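Local atomic coordinates of probable fimbrial chaperone YadV (Escherichia coli K-12, PDB entry 5GHU), a protein that probably acts as a periplasmic chaperone of the chaperone-usher pathway, assisting the folding of pilin subunits for fimbrial assembly. Residues A[29-34]-A[92-97]; A[36-41]-A[113-118]; A[3-8]-A[19-24]. All coordinates share one frame; numbering follows the deposited sequence.

Contact 1 of 3, residues A[29-34]-A[92-97]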
loop_
_atom_site.group_PDB
_atom_site.type_symbol
_atom_site.label_atom_id
_atom_site.label_comp_id
_atom_site.label_asym_id
_atom_site.label_seq_id
_atom_site.Cartn_x
_atom_site.Cartn_y
_atom_site.Cartn_z
ATOM N N ASN A 29 20.026 7.185 -20.035
ATOM C CA ASN A 29 19.740 8.534 -20.471
ATOM C C ASN A 29 19.110 9.350 -19.356
ATOM O O ASN A 29 18.515 8.783 -18.438
ATOM C CB ASN A 29 18.817 8.487 -21.685
ATOM C CG ASN A 29 19.326 7.537 -22.754
ATOM O OD1 ASN A 29 20.479 7.630 -23.186
ATOM N ND2 ASN A 29 18.474 6.602 -23.170
ATOM N N PRO A 30 19.226 10.650 -19.413
ATOM C CA PRO A 30 18.624 11.483 -18.395
ATOM C C PRO A 30 17.150 11.497 -18.586
ATOM O O PRO A 30 16.707 11.242 -19.675
ATOM C CB PRO A 30 19.159 12.857 -18.695
ATOM C CG PRO A 30 19.575 12.809 -20.092
ATOM C CD PRO A 30 20.002 11.427 -20.371
ATOM N N LEU A 31 16.413 11.795 -17.536
ATOM C CA LEU A 31 14.948 11.851 -17.637
ATOM C C LEU A 31 14.391 13.070 -16.903
ATOM O O LEU A 31 14.972 13.515 -15.916
ATOM C CB LEU A 31 14.321 10.580 -17.051
ATOM C CG LEU A 31 14.430 9.227 -17.763
ATOM C CD1 LEU A 31 15.773 9.019 -18.335
ATOM C CD2 LEU A 31 14.134 8.077 -16.812
ATOM N N LEU A 32 13.283 13.617 -17.402
ATOM C CA LEU A 32 12.473 14.567 -16.639
ATOM C C LEU A 32 11.569 13.733 -15.771
ATOM O O LEU A 32 10.946 12.813 -16.280
ATOM C CB LEU A 32 11.653 15.477 -17.562
ATOM C CG LEU A 32 12.657 16.211 -18.437
ATOM C CD1 LEU A 32 11.950 17.028 -19.528
ATOM C CD2 LEU A 32 13.536 17.076 -17.556
ATOM N N VAL A 33 11.506 14.033 -14.473
ATOM C CA VAL A 33 10.714 13.234 -13.559
ATOM C C VAL A 33 9.776 14.072 -12.696
ATOM O O VAL A 33 10.197 15.003 -12.024
ATOM C CB VAL A 33 11.658 12.436 -12.640
ATOM C CG1 VAL A 33 10.852 11.518 -11.679
ATOM C CG2 VAL A 33 12.645 11.655 -13.511
ATOM N N GLN A 34 8.500 13.718 -12.697
ATOM C CA GLN A 34 7.509 14.421 -11.885
ATOM C C GLN A 34 7.134 13.557 -10.698
ATOM O O GLN A 34 6.947 12.351 -10.867
ATOM C CB GLN A 34 6.239 14.721 -12.681
ATOM C CG GLN A 34 6.429 15.710 -13.758
ATOM C CD GLN A 34 5.103 16.112 -14.328
ATOM O OE1 GLN A 34 4.738 15.709 -15.431
ATOM N NE2 GLN A 34 4.391 16.946 -13.599
ATOM N N VAL A 92 5.349 8.824 -9.360
ATOM C CA VAL A 92 6.516 9.208 -10.123
ATOM C C VAL A 92 6.261 8.969 -11.597
ATOM O O VAL A 92 5.899 7.866 -11.994
ATOM C CB VAL A 92 7.713 8.398 -9.636
ATOM C CG1 VAL A 92 8.908 8.654 -10.504
ATOM C CG2 VAL A 92 7.942 8.763 -8.176
ATOM N N LEU A 93 6.438 10.009 -12.400
ATOM C CA LEU A 93 6.178 9.919 -13.843
ATOM C C LEU A 93 7.449 10.321 -14.580
ATOM O O LEU A 93 7.946 11.405 -14.355
ATOM C CB LEU A 93 4.973 10.834 -14.215
ATOM C CG LEU A 93 4.466 10.985 -15.660
ATOM C CD1 LEU A 93 5.312 11.947 -16.493
ATOM C CD2 LEU A 93 4.447 9.643 -16.306
ATOM N N GLU A 94 7.998 9.464 -15.440
ATOM C CA GLU A 94 9.250 9.827 -16.134
ATOM C C GLU A 94 8.956 10.108 -17.598
ATOM O O GLU A 94 8.022 9.576 -18.163
ATOM C CB GLU A 94 10.321 8.726 -15.987
ATOM C CG GLU A 94 10.049 7.410 -16.720
ATOM C CD GLU A 94 10.907 6.241 -16.212
ATOM O OE1 GLU A 94 11.114 6.134 -14.992
ATOM O OE2 GLU A 94 11.358 5.414 -17.023
ATOM N N VAL A 95 9.779 10.951 -18.201
ATOM C CA VAL A 95 9.675 11.151 -19.645
ATOM C C VAL A 95 11.018 11.646 -20.201
ATOM O O VAL A 95 11.689 12.514 -19.610
ATOM C CB VAL A 95 8.509 12.089 -19.954
ATOM C CG1 VAL A 95 8.692 13.431 -19.247
ATOM C CG2 VAL A 95 8.309 12.216 -21.456
ATOM N N PRO A 96 11.468 11.025 -21.299
ATOM C CA PRO A 96 12.783 11.383 -21.843
ATOM C C PRO A 96 12.746 12.784 -22.456
ATOM O O PRO A 96 11.826 13.060 -23.228
ATOM C CB PRO A 96 13.032 10.304 -22.899
ATOM C CG PRO A 96 11.663 9.844 -23.291
ATOM C CD PRO A 96 10.820 9.944 -22.061
ATOM N N PRO A 97 13.705 13.657 -22.082
ATOM C CA PRO A 97 13.732 15.049 -22.546
ATOM C C PRO A 97 14.048 15.180 -24.042
ATOM O O PRO A 97 14.684 14.303 -24.623
ATOM C CB PRO A 97 14.841 15.685 -21.691
ATOM C CG PRO A 97 15.712 14.553 -21.288
ATOM C CD PRO A 97 14.795 13.373 -21.130
#
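Q34 O receives the N-H of L93 at 2.8 Å. V92 CA lies 3.3 Å from Q34 O, a CA-H...O contact. The return bond runs from Q34 N to L93 O. This is an antiparallel beta ladder in the immunoglobulin-like N-terminal domain of a PapD-family chaperone. It joins strands 31-38 and 86-95. L32 and V95 form a second hydrogen-bonded pair, and V33 and E94 sit between the two as a non-hydrogen-bonded pair.

The V33 and E94 side lies toward strand 3-5. V33 CG1, anti to its own backbone N (chi1 -178°), meets V92 CG1 at 3.7 Å. L31 runs alongside E94, and L31 CD2 lies 3.8 Å from E94 CD. The E94 carboxylate is held by the backbone N atoms of D2 and I3.

On the other face, L32 CB rests on V95 CG1 at 4.0 Å, and L32 CD1 reaches P97 CB at 3.9 Å. An alanine in place of L32 would keep CB near V95, but would probably cost P97 CB its contact with the leucine methyl and leave a gap there. P30 O is buried here without a polar partner, and P97 CD lies 3.2 Å from it.

Contact 2 of 3, residues A[36-41]-A[113-118]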
loop_
_atom_site.group_PDB
_atom_site.type_symbol
_atom_site.label_atom_id
_atom_site.label_comp_id
_atom_site.label_asym_id
_atom_site.label_seq_id
_atom_site.Cartn_x
_atom_site.Cartn_y
_atom_site.Cartn_z
ATOM N N TRP A 36 4.464 13.465 -7.256
ATOM C CA TRP A 36 3.361 14.086 -6.548
ATOM C C TRP A 36 2.601 13.093 -5.701
ATOM O O TRP A 36 2.740 11.862 -5.867
ATOM C CB TRP A 36 2.405 14.778 -7.548
ATOM C CG TRP A 36 1.501 13.815 -8.342
ATOM C CD1 TRP A 36 0.239 13.405 -8.000
ATOM C CD2 TRP A 36 1.796 13.172 -9.600
ATOM N NE1 TRP A 36 -0.266 12.537 -8.954
ATOM C CE2 TRP A 36 0.661 12.397 -9.954
ATOM C CE3 TRP A 36 2.897 13.184 -10.461
ATOM C CZ2 TRP A 36 0.617 11.617 -11.097
ATOM C CZ3 TRP A 36 2.837 12.429 -11.622
ATOM C CH2 TRP A 36 1.685 11.664 -11.938
ATOM N N LEU A 37 1.772 13.629 -4.801
ATOM C CA LEU A 37 0.862 12.824 -3.994
ATOM C C LEU A 37 -0.585 13.042 -4.424
ATOM O O LEU A 37 -1.030 14.182 -4.658
ATOM C CB LEU A 37 1.011 13.171 -2.516
ATOM C CG LEU A 37 2.302 12.630 -1.887
ATOM C CD1 LEU A 37 2.768 13.482 -0.726
ATOM C CD2 LEU A 37 2.073 11.242 -1.425
ATOM N N ASP A 38 -1.331 11.951 -4.519
ATOM C CA ASP A 38 -2.788 12.078 -4.679
ATOM C C ASP A 38 -3.554 10.949 -3.966
ATOM O O ASP A 38 -2.979 10.236 -3.143
ATOM C CB ASP A 38 -3.156 12.175 -6.177
ATOM C CG ASP A 38 -2.814 10.924 -6.976
ATOM O OD1 ASP A 38 -2.720 9.818 -6.420
ATOM O OD2 ASP A 38 -2.657 11.057 -8.217
ATOM N N THR A 39 -4.856 10.795 -4.245
ATOM C CA THR A 39 -5.638 9.846 -3.459
ATOM C C THR A 39 -5.826 8.503 -4.145
ATOM O O THR A 39 -6.428 7.593 -3.573
ATOM C CB THR A 39 -7.006 10.417 -3.114
ATOM O OG1 THR A 39 -7.645 10.794 -4.325
ATOM C CG2 THR A 39 -6.862 11.646 -2.228
ATOM N N GLY A 40 -5.304 8.353 -5.355
ATOM C CA GLY A 40 -5.255 7.030 -5.956
ATOM C C GLY A 40 -6.057 6.904 -7.235
ATOM O O GLY A 40 -6.392 5.785 -7.655
ATOM N N ASP A 41 -6.331 8.069 -7.835
ATOM C CA ASP A 41 -7.046 8.253 -9.116
ATOM C C ASP A 41 -8.544 8.189 -8.901
ATOM O O ASP A 41 -9.183 9.229 -8.780
ATOM C CB ASP A 41 -6.611 7.231 -10.185
ATOM C CG ASP A 41 -5.358 7.674 -10.961
ATOM O OD1 ASP A 41 -4.720 8.679 -10.593
ATOM O OD2 ASP A 41 -5.007 7.013 -11.951
ATOM N N ALA A 113 5.989 7.878 -22.058
ATOM C CA ALA A 113 6.387 8.212 -20.692
ATOM C C ALA A 113 5.912 7.094 -19.754
ATOM O O ALA A 113 5.095 6.274 -20.145
ATOM C CB ALA A 113 5.812 9.563 -20.288
ATOM N N PHE A 114 6.413 7.034 -18.523
ATOM C CA PHE A 114 6.018 5.934 -17.634
ATOM C C PHE A 114 5.743 6.383 -16.199
ATOM O O PHE A 114 6.424 7.249 -15.678
ATOM C CB PHE A 114 7.102 4.854 -17.631
ATOM C CG PHE A 114 7.417 4.322 -18.992
ATOM C CD1 PHE A 114 8.320 4.982 -19.819
ATOM C CD2 PHE A 114 6.791 3.177 -19.462
ATOM C CE1 PHE A 114 8.601 4.508 -21.099
ATOM C CE2 PHE A 114 7.071 2.695 -20.739
ATOM C CZ PHE A 114 7.977 3.366 -21.557
ATOM N N ARG A 115 4.750 5.765 -15.555
ATOM C CA ARG A 115 4.320 6.190 -14.249
ATOM C C ARG A 115 4.321 5.025 -13.267
ATOM O O ARG A 115 3.836 3.931 -13.582
ATOM C CB ARG A 115 2.913 6.774 -14.324
ATOM C CG ARG A 115 2.293 7.043 -12.979
ATOM C CD ARG A 115 0.767 6.927 -13.150
ATOM N NE ARG A 115 0.056 7.575 -12.080
ATOM C CZ ARG A 115 -1.256 7.724 -12.049
ATOM N NH1 ARG A 115 -1.985 7.240 -13.021
ATOM N NH2 ARG A 115 -1.845 8.310 -11.014
ATOM N N THR A 116 4.829 5.271 -12.055
ATOM C CA THR A 116 4.825 4.282 -10.999
ATOM C C THR A 116 4.243 4.938 -9.748
ATOM O O THR A 116 4.356 6.134 -9.572
ATOM C CB THR A 116 6.253 3.743 -10.715
ATOM O OG1 THR A 116 6.648 2.906 -11.808
ATOM C CG2 THR A 116 6.287 2.910 -9.448
ATOM N N ARG A 117 3.576 4.159 -8.911
ATOM C CA ARG A 117 2.961 4.693 -7.686
ATOM C C ARG A 117 3.274 3.744 -6.540
ATOM O O ARG A 117 3.227 2.536 -6.742
ATOM C CB ARG A 117 1.433 4.796 -7.794
ATOM C CG ARG A 117 0.868 5.633 -8.908
ATOM C CD ARG A 117 -0.657 5.637 -8.835
ATOM N NE ARG A 117 -1.164 4.325 -8.452
ATOM C CZ ARG A 117 -2.433 4.075 -8.142
ATOM N NH1 ARG A 117 -3.326 5.056 -8.168
ATOM N NH2 ARG A 117 -2.805 2.848 -7.795
ATOM N N ILE A 118 3.521 4.279 -5.340
ATOM C CA ILE A 118 3.576 3.480 -4.103
ATOM C C ILE A 118 2.718 4.135 -3.052
ATOM O O ILE A 118 2.382 5.308 -3.155
ATOM C CB ILE A 118 5.008 3.333 -3.507
ATOM C CG1 ILE A 118 5.588 4.688 -3.104
ATOM C CG2 ILE A 118 5.922 2.574 -4.456
ATOM C CD1 ILE A 118 6.968 4.565 -2.447
#
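R115 grips the D41 carboxylate end-on, with one nitrogen for each oxygen. R115 NH2 meets D41 OD1 at 2.9 Å in the guanidinium plane, and the bond is almost straight (169°). R115 NH1 meets D41 OD2 at 3.2 Å, tilted from that plane. Both oxygens are approached on their syn side. The two flat groups are turned 42° against each other. R115 gets there because its CG is anti to the backbone N (chi1 171°) and the chain stays extended as far as NE.

The well-packed part lies beside strand 86-95, which runs between the two segments in the immunoglobulin-like N-terminal domain. The side chains of 36-41 and 113-118 meet over this middle strand. Strand 114-123 probably corresponds to the G1 strand, which in PapD-family relatives pairs with the pilin subunit. W36 NE1 donates to D38 OD2 at 2.9 Å. The oxygen lies in the indole plane, while the nitrogen stands above the carboxylate plane. W36 CZ2 comes within 4.1 Å of R115 NH2. D38 OD2 is 4.0 Å from R115 NH2, too far for a salt bridge. N91, on the middle strand, accepts from R115 NH2 through OD1.

The loose side is the turn at G40 and D41. R117 NH1 makes a weak bond to G40 O at 3.2 Å, at the guanidinium edge. R117 also has a cation-pi contact with W89. D41 is poorly ordered, and residues 42-49 after it are not modelled.

Two acids thus face two arginines at the domain surface. Their charges probably offset each other, but the one direct salt bridge rests on a poorly ordered aspartate, so it may be loosely held.

Contact 3 of 3, residues A[3-8]-A[19-24]; sequences IVISGT and VNVRLE
V4 and E24 form a hydrogen-bonded antiparallel pair. V4 N donates to E24 O at 2.8 Å, and E24 N answers to V4 O at 2.9 Å. One residue pair on, I5 and L23 face each other without hydrogen bonds. S6 N then donates to R22 O at 2.9 Å. These bonds dock the short strand 3-5 on strand 19-25, at one margin of the N-terminal immunoglobulin-like sheet.

A water takes over where the strands part. It donates to S6 O at 2.7 Å and accepts from R22 N at 2.9 Å, in place of a direct bond between these two atoms. After S6 the chain turns away to strand 9-13, which pairs with strand 114-123 instead. Such a split first strand, shared between two partners, is a known feature of immunoglobulin-like folds.

The apolar contacts lie on the inner face. I5 branches to two partners. I5 CG2, anti to the backbone N (CG1 has chi1 -56°), meets V21 CG1 at 3.6 Å. I5 CG1 lies beside L23 CD2 at 3.7 Å, the two side chains pointing the same way. I3 CG2 packs obliquely on L23 CB.

The charged contact is on the other face and within one strand. R22 bends at chi2 and grips E24 side-on. R22 NE and NH1 both reach E24 OE2, NE at 2.6 Å, and both come from the same face of the carboxylate. R22 NH2 also bonds T69 OG1.

The chemistry is therefore two-sided. Branched apolar groups pack on the inward side. On the outer side E24 probably balances the charge of R22, while T69 OG1 accepts a hydrogen bond from R22 NH2.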
loop_
_atom_site.group_PDB
_atom_site.type_symbol
_atom_site.label_atom_id
_atom_site.label_comp_id
_atom_site.label_asym_id
_atom_site.label_seq_id
_atom_site.Cartn_x
_atom_site.Cartn_y
_atom_site.Cartn_z
ATOM N N ILE A 3 13.376 4.957 -13.674
ATOM C CA ILE A 3 13.366 5.528 -12.334
ATOM C C ILE A 3 12.878 4.522 -11.316
ATOM O O ILE A 3 11.816 3.926 -11.468
ATOM C CB ILE A 3 12.487 6.792 -12.263
ATOM C CG1 ILE A 3 12.916 7.781 -13.352
ATOM C CG2 ILE A 3 12.580 7.412 -10.882
ATOM C CD1 ILE A 3 14.406 8.241 -13.246
ATOM N N VAL A 4 13.683 4.326 -10.287
ATOM C CA VAL A 4 13.384 3.424 -9.186
ATOM C C VAL A 4 13.196 4.200 -7.893
ATOM O O VAL A 4 13.995 5.073 -7.564
ATOM C CB VAL A 4 14.510 2.388 -9.023
ATOM C CG1 VAL A 4 14.232 1.489 -7.836
ATOM C CG2 VAL A 4 14.626 1.581 -10.306
ATOM N N ILE A 5 12.117 3.888 -7.163
ATOM C CA ILE A 5 11.851 4.472 -5.886
ATOM C C ILE A 5 12.458 3.583 -4.807
ATOM O O ILE A 5 12.300 2.357 -4.849
ATOM C CB ILE A 5 10.317 4.617 -5.647
ATOM C CG1 ILE A 5 9.667 5.423 -6.757
ATOM C CG2 ILE A 5 10.043 5.249 -4.267
ATOM C CD1 ILE A 5 8.088 5.310 -6.687
ATOM N N SER A 6 13.137 4.179 -3.831
ATOM C CA SER A 6 13.708 3.387 -2.725
ATOM C C SER A 6 12.593 3.082 -1.744
ATOM O O SER A 6 12.075 3.967 -1.091
ATOM C CB SER A 6 14.825 4.130 -2.036
ATOM O OG SER A 6 15.907 4.334 -2.958
ATOM N N GLY A 7 12.177 1.829 -1.685
ATOM C CA GLY A 7 11.102 1.485 -0.772
ATOM C C GLY A 7 9.814 1.204 -1.513
ATOM O O GLY A 7 9.578 1.777 -2.582
ATOM N N THR A 8 8.982 0.328 -0.958
ATOM C CA THR A 8 7.743 -0.009 -1.621
ATOM C C THR A 8 6.552 0.677 -0.968
ATOM O O THR A 8 5.435 0.582 -1.482
ATOM C CB THR A 8 7.487 -1.518 -1.638
ATOM O OG1 THR A 8 7.406 -1.999 -0.290
ATOM C CG2 THR A 8 8.581 -2.229 -2.404
ATOM N N VAL A 19 9.053 14.078 5.322
ATOM C CA VAL A 19 9.645 12.766 5.121
ATOM C C VAL A 19 10.324 12.742 3.742
ATOM O O VAL A 19 9.791 13.336 2.794
ATOM C CB VAL A 19 8.556 11.680 5.208
ATOM C CG1 VAL A 19 9.049 10.339 4.745
ATOM C CG2 VAL A 19 7.984 11.640 6.605
ATOM N N ASN A 20 11.464 12.058 3.609
ATOM C CA ASN A 20 12.147 12.023 2.316
ATOM C C ASN A 20 11.930 10.701 1.611
ATOM O O ASN A 20 11.823 9.624 2.253
ATOM C CB ASN A 20 13.651 12.274 2.464
ATOM C CG ASN A 20 13.975 13.682 2.892
ATOM O OD1 ASN A 20 13.246 14.630 2.609
ATOM N ND2 ASN A 20 15.122 13.833 3.555
ATOM N N VAL A 21 11.833 10.757 0.292
ATOM C CA VAL A 21 11.778 9.536 -0.510
ATOM C C VAL A 21 12.850 9.668 -1.570
ATOM O O VAL A 21 12.961 10.713 -2.191
ATOM C CB VAL A 21 10.412 9.364 -1.205
ATOM C CG1 VAL A 21 10.434 8.150 -2.126
ATOM C CG2 VAL A 21 9.328 9.206 -0.152
ATOM N N ARG A 22 13.597 8.604 -1.821
ATOM C CA ARG A 22 14.685 8.698 -2.794
ATOM C C ARG A 22 14.333 8.059 -4.141
ATOM O O ARG A 22 13.757 6.962 -4.192
ATOM C CB ARG A 22 15.922 8.026 -2.207
ATOM C CG ARG A 22 17.122 8.036 -3.115
ATOM C CD ARG A 22 17.700 9.438 -3.278
ATOM N NE ARG A 22 18.880 9.384 -4.142
ATOM C CZ ARG A 22 19.766 10.378 -4.262
ATOM N NH1 ARG A 22 20.820 10.259 -5.071
ATOM N NH2 ARG A 22 19.568 11.514 -3.593
ATOM N N LEU A 23 14.652 8.787 -5.206
ATOM C CA LEU A 23 14.571 8.306 -6.591
ATOM C C LEU A 23 15.981 8.083 -7.151
ATOM O O LEU A 23 16.911 8.890 -6.910
ATOM C CB LEU A 23 13.854 9.321 -7.465
ATOM C CG LEU A 23 12.505 9.781 -6.903
ATOM C CD1 LEU A 23 11.912 10.795 -7.882
ATOM C CD2 LEU A 23 11.529 8.587 -6.678
ATOM N N GLU A 24 16.120 7.051 -7.987
ATOM C CA GLU A 24 17.374 6.808 -8.705
ATOM C C GLU A 24 17.061 6.515 -10.154
ATOM O O GLU A 24 16.131 5.770 -10.435
ATOM C CB GLU A 24 18.125 5.628 -8.131
ATOM C CG GLU A 24 18.572 5.836 -6.691
ATOM C CD GLU A 24 19.775 6.801 -6.597
ATOM O OE1 GLU A 24 20.531 6.918 -7.578
ATOM O OE2 GLU A 24 19.943 7.440 -5.540
HETATM O O HOH W 1 13.051 6.322 -0.170
#

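Overall arrangement
All three contacts lie in the N-terminal domain. Contacts 1 and 3 are strand ladders, partly buried, each with a largely apolar inward face, which in contact 1 also holds the carboxylate of E94. They meet inside: I3 CD1 packs on L31 and V33, and I5 CD1 on V92. Contact 2 is a surface contact with no ladder of its own. It shares strand 31-38 with contact 1 and spans strand 86-95, whose backbone pairs with strand 114-123. Backbone bonds and aliphatic packing dominate 29-34/92-97 and 3-8/19-24, whereas charged side chains carry 36-41/113-118. I118 links contact 2 to contact 3 by packing on I5 and on the turn after it.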